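Local coordinates for protein glyceraldehyde-3-phosphate dehydrogenase (Sulfolobus solfataricus, PDB 1B7G) that oxidises glyceraldehyde 3-phosphate to 1,3-bisphosphoglycerate with inorganic phosphate in glycolysis, using NADP or NAD and markedly preferring NADP, at residues A[229-240]-A[285-294]; A[157-168]-A[204-215]. The protein carries 1 engineered substitution. One frame throughout, in Å; residues are numbered along the deposited sequence.

Interaction 1: A[229-240]-A[285-294]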
loop_
_atom_site.group_PDB
_atom_site.type_symbol
_atom_site.label_atom_id
_atom_site.label_comp_id
_atom_site.label_asym_id
_atom_site.label_seq_id
_atom_site.Cartn_x
_atom_site.Cartn_y
_atom_site.Cartn_z
ATOM N N ASP A 229 27.831 -30.186 8.118
ATOM C CA ASP A 229 29.116 -30.031 7.493
ATOM C C ASP A 229 29.525 -28.576 7.324
ATOM O O ASP A 229 28.658 -27.704 7.328
ATOM C CB ASP A 229 29.012 -30.668 6.063
ATOM C CG ASP A 229 28.198 -31.956 6.139
ATOM O OD1 ASP A 229 28.619 -32.855 6.904
ATOM O OD2 ASP A 229 27.104 -32.002 5.519
ATOM N N LYS A 230 30.823 -28.345 7.126
ATOM C CA LYS A 230 31.321 -26.997 6.872
ATOM C C LYS A 230 30.979 -26.672 5.427
ATOM O O LYS A 230 31.016 -27.577 4.578
ATOM C CB LYS A 230 32.824 -26.888 7.111
ATOM C CG LYS A 230 33.308 -27.484 8.422
ATOM C CD LYS A 230 34.814 -27.355 8.566
ATOM C CE LYS A 230 35.308 -27.925 9.883
ATOM N NZ LYS A 230 35.622 -29.378 9.793
ATOM N N VAL A 231 30.520 -25.470 5.135
ATOM C CA VAL A 231 30.115 -25.145 3.776
ATOM C C VAL A 231 30.754 -23.840 3.313
ATOM O O VAL A 231 31.241 -23.063 4.131
ATOM C CB VAL A 231 28.588 -24.992 3.586
ATOM C CG1 VAL A 231 27.812 -26.239 3.959
ATOM C CG2 VAL A 231 28.046 -23.789 4.336
ATOM N N GLU A 232 30.516 -23.547 2.037
ATOM C CA GLU A 232 30.980 -22.276 1.469
ATOM C C GLU A 232 29.823 -21.296 1.344
ATOM O O GLU A 232 28.713 -21.671 0.944
ATOM C CB GLU A 232 31.571 -22.560 0.084
ATOM C CG GLU A 232 32.941 -23.213 0.115
ATOM C CD GLU A 232 34.054 -22.201 0.317
ATOM O OE1 GLU A 232 33.746 -21.018 0.596
ATOM O OE2 GLU A 232 35.235 -22.588 0.196
ATOM N N LYS A 233 30.067 -20.021 1.623
ATOM C CA LYS A 233 29.038 -19.001 1.488
ATOM C C LYS A 233 28.390 -19.031 0.105
ATOM O O LYS A 233 27.168 -18.994 -0.029
ATOM C CB LYS A 233 29.615 -17.594 1.700
ATOM C CG LYS A 233 28.534 -16.511 1.581
ATOM C CD LYS A 233 29.188 -15.157 1.336
ATOM C CE LYS A 233 28.649 -14.096 2.282
ATOM N NZ LYS A 233 29.771 -13.426 3.013
ATOM N N LYS A 234 29.218 -19.107 -0.935
ATOM C CA LYS A 234 28.759 -19.173 -2.307
ATOM C C LYS A 234 27.697 -20.254 -2.507
ATOM O O LYS A 234 26.774 -20.042 -3.303
ATOM C CB LYS A 234 29.923 -19.390 -3.278
ATOM C CG LYS A 234 30.711 -20.672 -3.001
ATOM C CD LYS A 234 31.886 -20.811 -3.961
ATOM C CE LYS A 234 33.024 -21.599 -3.324
ATOM N NZ LYS A 234 34.256 -21.564 -4.164
ATOM N N ASP A 235 27.792 -21.384 -1.830
ATOM C CA ASP A 235 26.749 -22.411 -1.957
ATOM C C ASP A 235 25.465 -22.049 -1.228
ATOM O O ASP A 235 24.373 -22.297 -1.767
ATOM C CB ASP A 235 27.308 -23.766 -1.492
ATOM C CG ASP A 235 28.353 -24.225 -2.527
ATOM O OD1 ASP A 235 28.293 -23.726 -3.680
ATOM O OD2 ASP A 235 29.196 -25.054 -2.174
ATOM N N ILE A 236 25.568 -21.380 -0.081
ATOM C CA ILE A 236 24.353 -20.950 0.642
ATOM C C ILE A 236 23.631 -19.870 -0.155
ATOM O O ILE A 236 22.425 -19.820 -0.332
ATOM C CB ILE A 236 24.777 -20.333 1.995
ATOM C CG1 ILE A 236 25.418 -21.415 2.873
ATOM C CG2 ILE A 236 23.622 -19.663 2.709
ATOM C CD1 ILE A 236 24.554 -22.647 3.045
ATOM N N LEU A 237 24.450 -18.955 -0.664
ATOM C CA LEU A 237 24.006 -17.818 -1.423
ATOM C C LEU A 237 23.357 -18.289 -2.712
ATOM O O LEU A 237 22.290 -17.817 -3.103
ATOM C CB LEU A 237 25.185 -16.869 -1.731
ATOM C CG LEU A 237 24.822 -15.641 -2.583
ATOM C CD1 LEU A 237 23.732 -14.830 -1.895
ATOM C CD2 LEU A 237 26.035 -14.764 -2.859
ATOM N N SER A 238 24.006 -19.291 -3.345
ATOM C CA SER A 238 23.409 -19.793 -4.597
ATOM C C SER A 238 22.088 -20.456 -4.367
ATOM O O SER A 238 21.155 -20.210 -5.174
ATOM C CB SER A 238 24.423 -20.677 -5.338
ATOM O OG SER A 238 23.741 -21.646 -6.101
ATOM N N VAL A 239 21.818 -21.204 -3.282
ATOM C CA VAL A 239 20.470 -21.752 -3.170
ATOM C C VAL A 239 19.494 -20.627 -2.813
ATOM O O VAL A 239 18.356 -20.597 -3.277
ATOM C CB VAL A 239 20.211 -22.895 -2.196
ATOM C CG1 VAL A 239 20.759 -24.215 -2.704
ATOM C CG2 VAL A 239 20.728 -22.626 -0.788
ATOM N N LEU A 240 19.947 -19.717 -1.950
ATOM C CA LEU A 240 19.038 -18.645 -1.506
ATOM C C LEU A 240 18.653 -17.753 -2.660
ATOM O O LEU A 240 17.558 -17.202 -2.664
ATOM C CB LEU A 240 19.667 -17.855 -0.328
ATOM C CG LEU A 240 19.804 -18.629 0.962
ATOM C CD1 LEU A 240 20.406 -17.782 2.106
ATOM C CD2 LEU A 240 18.483 -19.229 1.425
ATOM N N ILE A 285 23.994 -12.467 5.167
ATOM C CA ILE A 285 24.402 -13.839 5.007
ATOM C C ILE A 285 25.842 -14.061 5.434
ATOM O O ILE A 285 26.803 -13.788 4.726
ATOM C CB ILE A 285 24.149 -14.376 3.589
ATOM C CG1 ILE A 285 22.632 -14.306 3.276
ATOM C CG2 ILE A 285 24.651 -15.828 3.535
ATOM C CD1 ILE A 285 22.375 -14.600 1.768
ATOM N N TYR A 286 25.960 -14.663 6.613
ATOM C CA TYR A 286 27.254 -14.964 7.222
ATOM C C TYR A 286 27.495 -16.464 7.332
ATOM O O TYR A 286 26.801 -17.171 8.060
ATOM C CB TYR A 286 27.281 -14.279 8.578
ATOM C CG TYR A 286 28.465 -14.561 9.461
ATOM C CD1 TYR A 286 28.638 -15.782 10.107
ATOM C CD2 TYR A 286 29.414 -13.577 9.674
ATOM C CE1 TYR A 286 29.737 -16.020 10.921
ATOM C CE2 TYR A 286 30.513 -13.797 10.489
ATOM C CZ TYR A 286 30.662 -15.012 11.111
ATOM O OH TYR A 286 31.768 -15.201 11.911
ATOM N N VAL A 287 28.475 -16.963 6.585
ATOM C CA VAL A 287 28.814 -18.370 6.564
ATOM C C VAL A 287 30.258 -18.555 7.020
ATOM O O VAL A 287 31.173 -17.955 6.461
ATOM C CB VAL A 287 28.649 -18.959 5.149
ATOM C CG1 VAL A 287 28.917 -20.456 5.184
ATOM C CG2 VAL A 287 27.276 -18.615 4.572
ATOM N N LYS A 288 30.406 -19.306 8.103
ATOM C CA LYS A 288 31.722 -19.677 8.591
ATOM C C LYS A 288 31.735 -21.136 9.052
ATOM O O LYS A 288 31.217 -21.475 10.111
ATOM C CB LYS A 288 32.259 -18.798 9.716
ATOM C CG LYS A 288 33.767 -19.033 9.892
ATOM C CD LYS A 288 34.335 -18.286 11.083
ATOM C CE LYS A 288 35.866 -18.256 10.964
ATOM N NZ LYS A 288 36.507 -18.296 12.309
ATOM N N ASP A 289 32.355 -21.975 8.233
ATOM C CA ASP A 289 32.389 -23.396 8.573
ATOM C C ASP A 289 30.958 -23.926 8.667
ATOM O O ASP A 289 30.313 -24.002 7.627
ATOM C CB ASP A 289 33.179 -23.671 9.839
ATOM C CG ASP A 289 34.642 -23.292 9.783
ATOM O OD1 ASP A 289 35.293 -23.284 8.714
ATOM O OD2 ASP A 289 35.165 -22.974 10.876
ATOM N N ASP A 290 30.553 -24.422 9.830
ATOM C CA ASP A 290 29.233 -24.996 10.004
ATOM C C ASP A 290 28.211 -23.998 10.585
ATOM O O ASP A 290 27.066 -24.373 10.825
ATOM C CB ASP A 290 29.266 -26.231 10.899
ATOM C CG ASP A 290 29.563 -25.932 12.354
ATOM O OD1 ASP A 290 29.866 -24.780 12.721
ATOM O OD2 ASP A 290 29.513 -26.894 13.161
ATOM N N GLU A 291 28.617 -22.743 10.736
ATOM C CA GLU A 291 27.704 -21.750 11.263
ATOM C C GLU A 291 27.213 -20.793 10.185
ATOM O O GLU A 291 28.000 -20.159 9.486
ATOM C CB GLU A 291 28.334 -20.909 12.375
ATOM C CG GLU A 291 27.340 -20.482 13.438
ATOM C CD GLU A 291 27.843 -19.354 14.334
ATOM O OE1 GLU A 291 29.053 -19.080 14.358
ATOM O OE2 GLU A 291 26.983 -18.746 14.999
ATOM N N VAL A 292 25.889 -20.650 10.113
ATOM C CA VAL A 292 25.299 -19.682 9.206
ATOM C C VAL A 292 24.469 -18.674 10.041
ATOM O O VAL A 292 23.652 -19.063 10.878
ATOM C CB VAL A 292 24.363 -20.342 8.186
ATOM C CG1 VAL A 292 23.673 -19.269 7.348
ATOM C CG2 VAL A 292 25.132 -21.275 7.253
ATOM N N MET A 293 24.651 -17.404 9.744
ATOM C CA MET A 293 23.818 -16.381 10.380
ATOM C C MET A 293 23.216 -15.517 9.255
ATOM O O MET A 293 23.826 -15.461 8.220
ATOM C CB MET A 293 24.593 -15.540 11.381
ATOM C CG MET A 293 24.605 -16.098 12.795
ATOM S SD MET A 293 25.667 -15.180 13.948
ATOM C CE MET A 293 27.267 -15.642 13.332
ATOM N N LEU A 294 21.989 -15.061 9.415
ATOM C CA LEU A 294 21.375 -14.139 8.455
ATOM C C LEU A 294 20.110 -13.511 9.051
ATOM O O LEU A 294 19.543 -13.944 10.075
ATOM C CB LEU A 294 21.104 -14.802 7.101
ATOM C CG LEU A 294 20.202 -16.045 7.133
ATOM C CD1 LEU A 294 18.744 -15.664 7.035
ATOM C CD2 LEU A 294 20.601 -17.006 6.002
HETATM O O HOH W 1 30.762 -14.927 5.987
HETATM O O HOH W 2 29.035 -11.526 5.101
#

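Interaction 2: A[157-168]-A[204-215]. Unlike the reference sequence in segment 157-168: K159 (reference Asn). With SO4 (sulfate ion), chain D; SO4 (sulfate ion), chain C.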
loop_
_atom_site.group_PDB
_atom_site.type_symbol
_atom_site.label_atom_id
_atom_site.label_comp_id
_atom_site.label_asym_id
_atom_site.label_seq_id
_atom_site.Cartn_x
_atom_site.Cartn_y
_atom_site.Cartn_z
ATOM N N VAL A 157 20.595 -29.308 8.191
ATOM C CA VAL A 157 20.428 -28.364 9.288
ATOM C C VAL A 157 20.310 -29.163 10.578
ATOM O O VAL A 157 19.395 -29.962 10.788
ATOM C CB VAL A 157 19.204 -27.447 9.107
ATOM C CG1 VAL A 157 18.930 -26.608 10.336
ATOM C CG2 VAL A 157 19.448 -26.594 7.855
ATOM N N GLU A 158 21.291 -28.928 11.440
ATOM C CA GLU A 158 21.344 -29.684 12.689
ATOM C C GLU A 158 20.775 -28.907 13.852
ATOM O O GLU A 158 20.252 -29.491 14.805
ATOM C CB GLU A 158 22.835 -30.032 12.923
ATOM C CG GLU A 158 23.343 -30.993 11.863
ATOM C CD GLU A 158 22.726 -32.378 11.993
ATOM O OE1 GLU A 158 21.898 -32.597 12.907
ATOM O OE2 GLU A 158 23.064 -33.252 11.181
ATOM N N LYS A 159 20.837 -27.573 13.747
ATOM C CA LYS A 159 20.333 -26.739 14.826
ATOM C C LYS A 159 19.950 -25.323 14.383
ATOM O O LYS A 159 20.560 -24.719 13.547
ATOM C CB LYS A 159 21.410 -26.629 15.937
ATOM C CG LYS A 159 20.771 -26.097 17.217
ATOM C CD LYS A 159 21.781 -25.651 18.239
ATOM C CE LYS A 159 22.618 -26.797 18.768
ATOM N NZ LYS A 159 23.383 -26.372 19.981
ATOM N N VAL A 160 18.840 -24.824 14.966
ATOM C CA VAL A 160 18.362 -23.482 14.661
ATOM C C VAL A 160 18.101 -22.726 15.974
ATOM O O VAL A 160 17.369 -23.231 16.827
ATOM C CB VAL A 160 17.035 -23.477 13.865
ATOM C CG1 VAL A 160 16.502 -22.032 13.674
ATOM C CG2 VAL A 160 17.181 -24.108 12.493
ATOM N N ARG A 161 18.613 -21.502 16.015
ATOM C CA ARG A 161 18.278 -20.594 17.122
ATOM C C ARG A 161 17.816 -19.300 16.425
ATOM O O ARG A 161 18.481 -18.885 15.474
ATOM C CB ARG A 161 19.430 -20.306 18.081
ATOM C CG ARG A 161 19.935 -21.555 18.847
ATOM C CD ARG A 161 18.879 -22.023 19.820
ATOM N NE ARG A 161 19.304 -23.159 20.653
ATOM C CZ ARG A 161 19.026 -24.430 20.353
ATOM N NH1 ARG A 161 18.335 -24.665 19.232
ATOM N NH2 ARG A 161 19.405 -25.449 21.126
ATOM N N ALA A 162 16.629 -18.805 16.800
ATOM C CA ALA A 162 16.137 -17.635 16.091
ATOM C C ALA A 162 15.427 -16.682 17.078
ATOM O O ALA A 162 14.812 -17.105 18.026
ATOM C CB ALA A 162 15.114 -18.036 15.013
ATOM N N THR A 163 15.568 -15.436 16.721
ATOM C CA THR A 163 14.832 -14.361 17.369
ATOM C C THR A 163 13.917 -13.684 16.334
ATOM O O THR A 163 14.322 -13.323 15.250
ATOM C CB THR A 163 15.862 -13.378 17.946
ATOM O OG1 THR A 163 16.325 -13.837 19.212
ATOM C CG2 THR A 163 15.222 -11.999 18.140
ATOM N N ILE A 164 12.650 -13.607 16.708
ATOM C CA ILE A 164 11.592 -13.047 15.896
ATOM C C ILE A 164 11.050 -11.729 16.452
ATOM O O ILE A 164 10.466 -11.663 17.528
ATOM C CB ILE A 164 10.433 -14.049 15.735
ATOM C CG1 ILE A 164 10.933 -15.350 15.053
ATOM C CG2 ILE A 164 9.333 -13.483 14.821
ATOM C CD1 ILE A 164 9.944 -16.484 15.267
ATOM N N VAL A 165 11.206 -10.680 15.658
ATOM C CA VAL A 165 10.653 -9.371 15.992
ATOM C C VAL A 165 9.288 -9.221 15.282
ATOM O O VAL A 165 9.299 -9.066 14.076
ATOM C CB VAL A 165 11.604 -8.261 15.534
ATOM C CG1 VAL A 165 10.966 -6.869 15.761
ATOM C CG2 VAL A 165 12.956 -8.429 16.212
ATOM N N ARG A 166 8.208 -9.329 16.020
ATOM C CA ARG A 166 6.878 -9.302 15.369
ATOM C C ARG A 166 6.302 -7.903 15.246
ATOM O O ARG A 166 6.375 -7.085 16.186
ATOM C CB ARG A 166 5.922 -10.212 16.134
ATOM C CG ARG A 166 6.408 -11.563 16.528
ATOM C CD ARG A 166 5.418 -12.564 17.090
ATOM N NE ARG A 166 4.205 -12.712 16.281
ATOM C CZ ARG A 166 3.091 -12.028 16.426
ATOM N NH1 ARG A 166 2.953 -11.144 17.422
ATOM N NH2 ARG A 166 2.074 -12.229 15.572
ATOM N N ARG A 167 5.684 -7.614 14.094
ATOM C CA ARG A 167 4.920 -6.358 13.961
ATOM C C ARG A 167 3.739 -6.480 14.894
ATOM O O ARG A 167 3.258 -7.610 15.129
ATOM C CB ARG A 167 4.543 -6.147 12.478
ATOM C CG ARG A 167 3.539 -7.231 11.967
ATOM C CD ARG A 167 2.143 -6.676 12.135
ATOM N NE ARG A 167 1.016 -7.492 11.726
ATOM C CZ ARG A 167 0.490 -8.469 12.451
ATOM N NH1 ARG A 167 1.022 -8.807 13.640
ATOM N NH2 ARG A 167 -0.561 -9.155 12.001
ATOM N N ALA A 168 3.305 -5.416 15.563
ATOM C CA ALA A 168 2.236 -5.430 16.528
ATOM C C ALA A 168 0.856 -5.802 15.964
ATOM O O ALA A 168 0.101 -6.597 16.552
ATOM C CB ALA A 168 2.099 -3.990 17.138
ATOM N N LEU A 204 14.202 -31.666 14.518
ATOM C CA LEU A 204 15.161 -30.572 14.430
ATOM C C LEU A 204 15.314 -29.921 15.811
ATOM O O LEU A 204 14.299 -29.672 16.461
ATOM C CB LEU A 204 14.737 -29.524 13.410
ATOM C CG LEU A 204 15.592 -28.232 13.437
ATOM C CD1 LEU A 204 17.041 -28.542 13.067
ATOM C CD2 LEU A 204 14.977 -27.240 12.457
ATOM N N ASP A 205 16.538 -29.671 16.193
ATOM C CA ASP A 205 16.767 -28.999 17.511
ATOM C C ASP A 205 16.633 -27.479 17.240
ATOM O O ASP A 205 17.549 -26.851 16.706
ATOM C CB ASP A 205 18.175 -29.360 17.963
ATOM C CG ASP A 205 18.685 -28.604 19.170
ATOM O OD1 ASP A 205 18.010 -27.712 19.710
ATOM O OD2 ASP A 205 19.809 -28.881 19.630
ATOM N N ILE A 206 15.501 -26.921 17.596
ATOM C CA ILE A 206 15.228 -25.498 17.318
ATOM C C ILE A 206 14.650 -24.832 18.564
ATOM O O ILE A 206 13.873 -25.408 19.324
ATOM C CB ILE A 206 14.272 -25.273 16.115
ATOM C CG1 ILE A 206 13.867 -23.798 15.978
ATOM C CG2 ILE A 206 13.018 -26.117 16.317
ATOM C CD1 ILE A 206 13.240 -23.398 14.637
ATOM N N ALA A 207 15.127 -23.593 18.809
ATOM C CA ALA A 207 14.556 -22.829 19.902
ATOM C C ALA A 207 14.381 -21.405 19.400
ATOM O O ALA A 207 15.187 -20.874 18.635
ATOM C CB ALA A 207 15.397 -22.959 21.192
ATOM N N THR A 208 13.300 -20.762 19.791
ATOM C CA THR A 208 13.003 -19.429 19.292
ATOM C C THR A 208 12.513 -18.519 20.426
ATOM O O THR A 208 11.896 -18.999 21.363
ATOM C CB THR A 208 11.842 -19.454 18.270
ATOM O OG1 THR A 208 10.735 -20.116 18.868
ATOM C CG2 THR A 208 12.233 -20.134 16.961
ATOM N N MET A 209 12.837 -17.241 20.262
ATOM C CA MET A 209 12.245 -16.249 21.170
ATOM C C MET A 209 11.568 -15.179 20.316
ATOM O O MET A 209 12.067 -14.903 19.218
ATOM C CB MET A 209 13.358 -15.553 21.960
ATOM C CG MET A 209 14.177 -16.354 22.923
ATOM S SD MET A 209 15.585 -15.490 23.639
ATOM C CE MET A 209 16.944 -16.116 22.675
ATOM N N ALA A 210 10.539 -14.515 20.832
ATOM C CA ALA A 210 9.855 -13.513 20.030
ATOM C C ALA A 210 9.493 -12.283 20.928
ATOM O O ALA A 210 9.159 -12.465 22.079
ATOM C CB ALA A 210 8.529 -14.085 19.532
ATOM N N VAL A 211 9.425 -11.154 20.253
ATOM C CA VAL A 211 9.077 -9.887 20.839
ATOM C C VAL A 211 8.215 -9.080 19.834
ATOM O O VAL A 211 8.458 -9.241 18.636
ATOM C CB VAL A 211 10.336 -9.074 21.178
ATOM C CG1 VAL A 211 11.149 -8.759 19.928
ATOM C CG2 VAL A 211 9.940 -7.752 21.854
ATOM N N ILE A 212 7.319 -8.292 20.353
ATOM C CA ILE A 212 6.461 -7.373 19.583
ATOM C C ILE A 212 7.071 -5.970 19.608
ATOM O O ILE A 212 7.491 -5.486 20.656
ATOM C CB ILE A 212 5.033 -7.366 20.103
ATOM C CG1 ILE A 212 4.233 -8.633 19.770
ATOM C CG2 ILE A 212 4.194 -6.130 19.635
ATOM C CD1 ILE A 212 2.932 -8.741 20.605
ATOM N N ALA A 213 7.229 -5.386 18.436
ATOM C CA ALA A 213 7.709 -4.036 18.240
ATOM C C ALA A 213 6.504 -3.194 17.735
ATOM O O ALA A 213 5.622 -3.804 17.113
ATOM C CB ALA A 213 8.802 -3.904 17.204
ATOM N N PRO A 214 6.559 -1.888 17.883
ATOM C CA PRO A 214 5.472 -0.996 17.458
ATOM C C PRO A 214 5.525 -0.598 15.993
ATOM O O PRO A 214 5.728 0.550 15.627
ATOM C CB PRO A 214 5.609 0.228 18.368
ATOM C CG PRO A 214 7.031 0.270 18.747
ATOM C CD PRO A 214 7.623 -1.127 18.586
ATOM N N THR A 215 5.493 -1.609 15.118
ATOM C CA THR A 215 5.575 -1.445 13.679
ATOM C C THR A 215 4.382 -2.134 13.015
ATOM O O THR A 215 3.865 -3.039 13.655
ATOM C CB THR A 215 6.886 -1.936 13.083
ATOM O OG1 THR A 215 6.840 -1.680 11.661
ATOM C CG2 THR A 215 7.178 -3.424 13.332
HETATM S S SO4 D . -1.421 -11.241 14.893
HETATM O O1 SO4 D . -2.451 -10.475 14.095
HETATM O O2 SO4 D . -0.270 -10.355 15.197
HETATM O O3 SO4 D . -0.976 -12.346 13.978
HETATM O O4 SO4 D . -2.031 -11.761 16.133
HETATM S S SO4 C . 3.347 -15.820 14.110
HETATM O O1 SO4 C . 2.121 -15.170 14.556
HETATM O O2 SO4 C . 4.569 -15.079 14.747
HETATM O O3 SO4 C . 3.625 -15.832 12.676
HETATM O O4 SO4 C . 3.279 -17.197 14.634
HETATM O O HOH W 3 18.540 -31.449 15.246
#

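Interaction 1: A[229-240]-A[285-294]
The flat carbonyl group of D289 meets V231 N above its plane, 38° out of it, off its lone-pair directions. The bond is of ordinary length, 2.9 Å from V231 N to D289 O, and nearly straight at 160°. K230 CA adds a CA-H...O contact to this oxygen at 3.2 Å. The side chains of K230 and D289 run alongside each other, yet their charges do not pair, K230 NZ staying 6.2 Å from D289 OD1. D289 belongs to the type II' turn K288–E291, which joins the two strands as a hairpin.

V287 fills the middle of the contact. With CG1 anti to the backbone N (chi1 -176°), that branch meets V231 CG2 crosswise at 3.5 Å, while V287 CG2 rests on I236 CG1 and on the start of the helix at K233 CA. Trimming V287 to an alanine removes both branches and would probably open a gap between V231 and I236. I285 CD1 meets L240 CD1 tip to tip at 3.8 Å and touches L237 CD1, and L240 reaches L294 CD2 the same way. V231 and I236 also touch V154, and L237 and I285 share L248 of strand 246-249.

K233 lays its CB against V287, then bends so that NZ reaches a water 2.9 Å away; this water donates to I285 O. A second, weaker water link runs from NZ to V287 O.

The chemistry is thus mainly aliphatic: branched side chains seat helix 233-241 on the hairpin, one direct backbone bond ties in its leading loop, and water joins the lysine to the strand's carbonyls.

Interaction 2: A[157-168]-A[204-215]
A bend at chi2 (-68°) folds R161 back over A207 toward D205. D205 and R161 point to the same face of the sheet, and with CG anti to the backbone N (chi1 171°) the D205 carboxylate meets the guanidinium there. Their planes are 52° apart. R161 grips a single oxygen end-on: D205 OD1 lies 3.0 Å from R161 NH2, on the syn side of the carboxylate but tilted out of its plane, and 3.1 Å from R161 NH1, farther above the same face. R161 NH1 donates to V160 O at 3.0 Å, and that carbonyl also accepts from A207 N. K159 CD lies over one face of the guanidinium and A207 CB over the opposite one, both offset toward the rim, which probably limits its rotation; K159 replaces the asparagine of the reference sequence.

Between the parallel strands, backbone bonds alternate from V160 N–D205 O to A213 N–R166 O, and A168 N–T215 O follows. On the face away from R161, V160 CG1 lies beside I206 CD1 at 3.7 Å. V160 and L204 also pack on I148 of helix 139-152, and I206 on helix 193-198.

Toward the C-terminal ends of the strands, R166 emerges on this same face, its NH1 passing I212 CG1 at 3.7 Å and forming a salt bridge with D185. Its other nitrogens serve two sulfates: R166 NE donates to O2 of one at 2.8 Å, and R166 NH2 to O2 of the other at 3.0 Å. R167 binds the second sulfate as well, while its backbone N bonds H219 of the catalytic site. The sulfates, probably from the crystallisation liquor, lie where R166 helps form the inorganic phosphate site and, with R167, the substrate phosphate site of the catalytic domain.

Both contacts are built on the same mixed sheet of the C-terminal domain, their centres about 20 Å apart and their nearest atoms about 6 Å apart, without touching. Strand 219-227 lies between them, bonding through its backbone to strand 157-167 of interaction 2 on one side and to strand 291-298 of interaction 1 on the other; T226 faces E158 and K159, and L227 pairs with D290. Their roles diverge. Interaction 2 runs along the sheet to the anion sites and to H219, which with C139 forms the catalytic site, whereas interaction 1 packs a helix against the hairpin, away from the annotated sites.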